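Local coordinates for protein Ika8 (Synthetic construct, PDB 6G6P) that is a designed WD40-type beta-propeller of eight repeats, apparently made as a symmetric scaffold with no natural function known, at residues A[134-139]-A[151-156]. Residues are numbered along the deposited sequence; the frame is centred on the assembly and turned at random.
Sequences HQSEVT and GAKDGT
H134 and T156 meet at the edge of the imidazole, a worked example consistent with the Asp-His-Ser/Thr network of WD40 repeats, here a variant with T156 OG1 interposed between H134 and D154 and S150 at the other ring nitrogen. H134 CB lies 3.7 Å from A152 CB, with CG anti to its own carbonyl carbon (chi1 -45°), which swings the ring over the alanine methyl. CG and ND1 ride on that methyl, with CD2 also near it, a CH-pi contact 3.8 Å from A152 CB to the H134 ring centroid. H134 ND1 donates to T156 OG1 at 2.6 Å, slightly tilted from the ring plane; CE1 passes beside T156 O, and NE2, at the tip, is hydrogen-bonded to S150 OG. T156 OG1 donates a hydrogen bond to D154 OD1 (2.8 Å), on the syn side. D154 OD1 also takes T156 N from above the carboxylate plane, closing an Asx turn, while a water joins D154 OD2 to Q135 N. With an alanine in place of H134, T156 OG1 would probably lose its donor and the methyl of A152 its aromatic cover, leaving the loop less firmly tied to the turn. The backbone hydrogen bonds K153 N to E137 O and T139 N to G151 O, both 2.8 Å, lie on either side of the non-hydrogen-bonded pair V138-A152. The contact thus joins the loop entering strand 138-144 to the type I turn leaving strand 147-152, the inner hairpin of one blade; H134 and V138 also lean on I117 of strand 116-121 in the preceding blade, while T139 OG1 bonds to I178 O of the next.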
ATOM      1  N   HIS A 134      17.661   0.340  -6.889  1.00 59.68           N
ATOM      2  CA  HIS A 134      17.692  -0.899  -7.647  1.00 54.27           C
ATOM      3  C   HIS A 134      17.870  -0.568  -9.121  1.00 45.50           C
ATOM      4  O   HIS A 134      17.701   0.576  -9.549  1.00 60.22           O
ATOM      5  CB  HIS A 134      16.409  -1.721  -7.437  1.00 68.80           C
ATOM      6  CG  HIS A 134      15.967  -1.811  -6.009  1.00 63.04           C
ATOM      7  ND1 HIS A 134      16.032  -2.982  -5.281  1.00 61.24           N
ATOM      8  CD2 HIS A 134      15.446  -0.880  -5.173  1.00 58.50           C
ATOM      9  CE1 HIS A 134      15.574  -2.765  -4.061  1.00 68.16           C
ATOM     10  NE2 HIS A 134      15.215  -1.498  -3.969  1.00 51.70           N
ATOM     11  N   GLN A 135      18.221  -1.590  -9.902  1.00 51.93           N
ATOM     12  CA  GLN A 135      18.223  -1.487 -11.355  1.00 50.61           C
ATOM     13  C   GLN A 135      16.870  -1.840 -11.954  1.00 59.27           C
ATOM     14  O   GLN A 135      16.795  -2.277 -13.111  1.00 56.07           O
ATOM     15  CB  GLN A 135      19.320  -2.374 -11.945  1.00 55.08           C
ATOM     16  CG  GLN A 135      20.669  -2.222 -11.267  1.00 65.49           C
ATOM     17  CD  GLN A 135      21.616  -3.354 -11.609  1.00 92.73           C
ATOM     18  OE1 GLN A 135      22.437  -3.238 -12.519  1.00 76.76           O
ATOM     19  NE2 GLN A 135      21.501  -4.461 -10.883  1.00 89.51           N
ATOM     20  N   SER A 136      15.798  -1.669 -11.184  1.00 55.81           N
ATOM     21  CA  SER A 136      14.452  -1.986 -11.626  1.00 58.36           C
ATOM     22  C   SER A 136      13.481  -1.068 -10.897  1.00 64.68           C
ATOM     23  O   SER A 136      13.852  -0.356  -9.962  1.00 54.73           O
ATOM     24  CB  SER A 136      14.114  -3.458 -11.374  1.00 54.13           C
ATOM     25  OG  SER A 136      12.927  -3.830 -12.050  1.00 75.17           O
ATOM     26  N   GLU A 137      12.224  -1.098 -11.334  1.00 68.17           N
ATOM     27  CA  GLU A 137      11.202  -0.234 -10.759  1.00 52.91           C
ATOM     28  C   GLU A 137      10.916  -0.623  -9.312  1.00 59.14           C
ATOM     29  O   GLU A 137      10.642  -1.788  -9.014  1.00 66.97           O
ATOM     30  CB  GLU A 137       9.925  -0.313 -11.593  1.00 52.50           C
ATOM     31  CG  GLU A 137       8.679   0.164 -10.880  1.00 77.02           C
ATOM     32  CD  GLU A 137       7.431  -0.033 -11.713  1.00 77.48           C
ATOM     33  OE1 GLU A 137       7.553  -0.072 -12.957  1.00 69.77           O
ATOM     34  OE2 GLU A 137       6.333  -0.151 -11.125  1.00 76.59           O
ATOM     35  N   VAL A 138      10.982   0.359  -8.412  1.00 50.86           N
ATOM     36  CA  VAL A 138      10.702   0.128  -6.997  1.00 53.66           C
ATOM     37  C   VAL A 138       9.209  -0.149  -6.844  1.00 65.12           C
ATOM     38  O   VAL A 138       8.382   0.745  -7.034  1.00 67.71           O
ATOM     39  CB  VAL A 138      11.134   1.321  -6.137  1.00 57.89           C
ATOM     40  CG1 VAL A 138      10.785   1.076  -4.676  1.00 44.78           C
ATOM     41  CG2 VAL A 138      12.625   1.587  -6.302  1.00 55.68           C
ATOM     42  N   THR A 139       8.858  -1.387  -6.492  1.00 69.85           N
ATOM     43  CA  THR A 139       7.462  -1.797  -6.415  1.00 58.14           C
ATOM     44  C   THR A 139       6.918  -1.845  -4.993  1.00 55.99           C
ATOM     45  O   THR A 139       5.712  -2.043  -4.820  1.00 82.75           O
ATOM     46  CB  THR A 139       7.272  -3.173  -7.067  1.00 49.83           C
ATOM     47  OG1 THR A 139       8.117  -4.131  -6.418  1.00 69.11           O
ATOM     48  CG2 THR A 139       7.613  -3.114  -8.547  1.00 47.47           C
ATOM     49  N   GLY A 151      11.739  -2.950  -2.204  1.00 49.24           N
ATOM     50  CA  GLY A 151      11.592  -4.068  -3.115  1.00 46.48           C
ATOM     51  C   GLY A 151      11.339  -3.560  -4.519  1.00 47.11           C
ATOM     52  O   GLY A 151      10.714  -2.516  -4.720  1.00 54.79           O
ATOM     53  N   ALA A 152      11.836  -4.312  -5.496  1.00 51.82           N
ATOM     54  CA  ALA A 152      11.818  -3.875  -6.882  1.00 56.24           C
ATOM     55  C   ALA A 152      11.175  -4.938  -7.762  1.00 48.09           C
ATOM     56  O   ALA A 152      10.845  -6.038  -7.314  1.00 52.60           O
ATOM     57  CB  ALA A 152      13.231  -3.554  -7.382  1.00 50.37           C
ATOM     58  N   LYS A 153      11.012  -4.589  -9.039  1.00 47.60           N
ATOM     59  CA  LYS A 153      10.370  -5.480  -9.996  1.00 53.78           C
ATOM     60  C   LYS A 153      11.264  -6.645 -10.405  1.00 66.49           C
ATOM     61  O   LYS A 153      10.765  -7.621 -10.972  1.00 71.33           O
ATOM     62  CB  LYS A 153       9.944  -4.685 -11.233  1.00 53.04           C
ATOM     63  CG  LYS A 153       8.848  -5.333 -12.062  1.00 74.97           C
ATOM     64  CD  LYS A 153       8.098  -4.295 -12.885  1.00 81.46           C
ATOM     65  CE  LYS A 153       9.010  -3.630 -13.904  1.00 85.12           C
ATOM     66  NZ  LYS A 153       9.404  -4.559 -14.998  1.00 80.39           N
ATOM     67  N   ASP A 154      12.566  -6.567 -10.137  1.00 67.98           N
ATOM     68  CA  ASP A 154      13.485  -7.641 -10.487  1.00 66.10           C
ATOM     69  C   ASP A 154      13.640  -8.674  -9.378  1.00 51.99           C
ATOM     70  O   ASP A 154      14.386  -9.643  -9.553  1.00 73.76           O
ATOM     71  CB  ASP A 154      14.859  -7.066 -10.864  1.00 59.35           C
ATOM     72  CG  ASP A 154      15.498  -6.268  -9.739  1.00 54.51           C
ATOM     73  OD1 ASP A 154      14.851  -6.062  -8.690  1.00 56.86           O
ATOM     74  OD2 ASP A 154      16.660  -5.842  -9.907  1.00 77.43           O
ATOM     75  N   GLY A 155      12.953  -8.493  -8.252  1.00 57.51           N
ATOM     76  CA  GLY A 155      13.018  -9.413  -7.139  1.00 50.19           C
ATOM     77  C   GLY A 155      13.941  -8.996  -6.013  1.00 55.49           C
ATOM     78  O   GLY A 155      13.949  -9.657  -4.968  1.00 55.09           O
ATOM     79  N   THR A 156      14.707  -7.921  -6.180  1.00 47.52           N
ATOM     80  CA  THR A 156      15.704  -7.551  -5.188  1.00 51.20           C
ATOM     81  C   THR A 156      15.065  -6.875  -3.980  1.00 68.13           C
ATOM     82  O   THR A 156      14.157  -6.051  -4.107  1.00 58.98           O
ATOM     83  CB  THR A 156      16.767  -6.630  -5.797  1.00 58.59           C
ATOM     84  OG1 THR A 156      16.158  -5.421  -6.270  1.00 56.55           O
ATOM     85  CG2 THR A 156      17.489  -7.326  -6.950  1.00 46.90           C
TER
HETATM   86  O   HOH W   1      18.177  -4.027  -8.789  1.00 54.82           O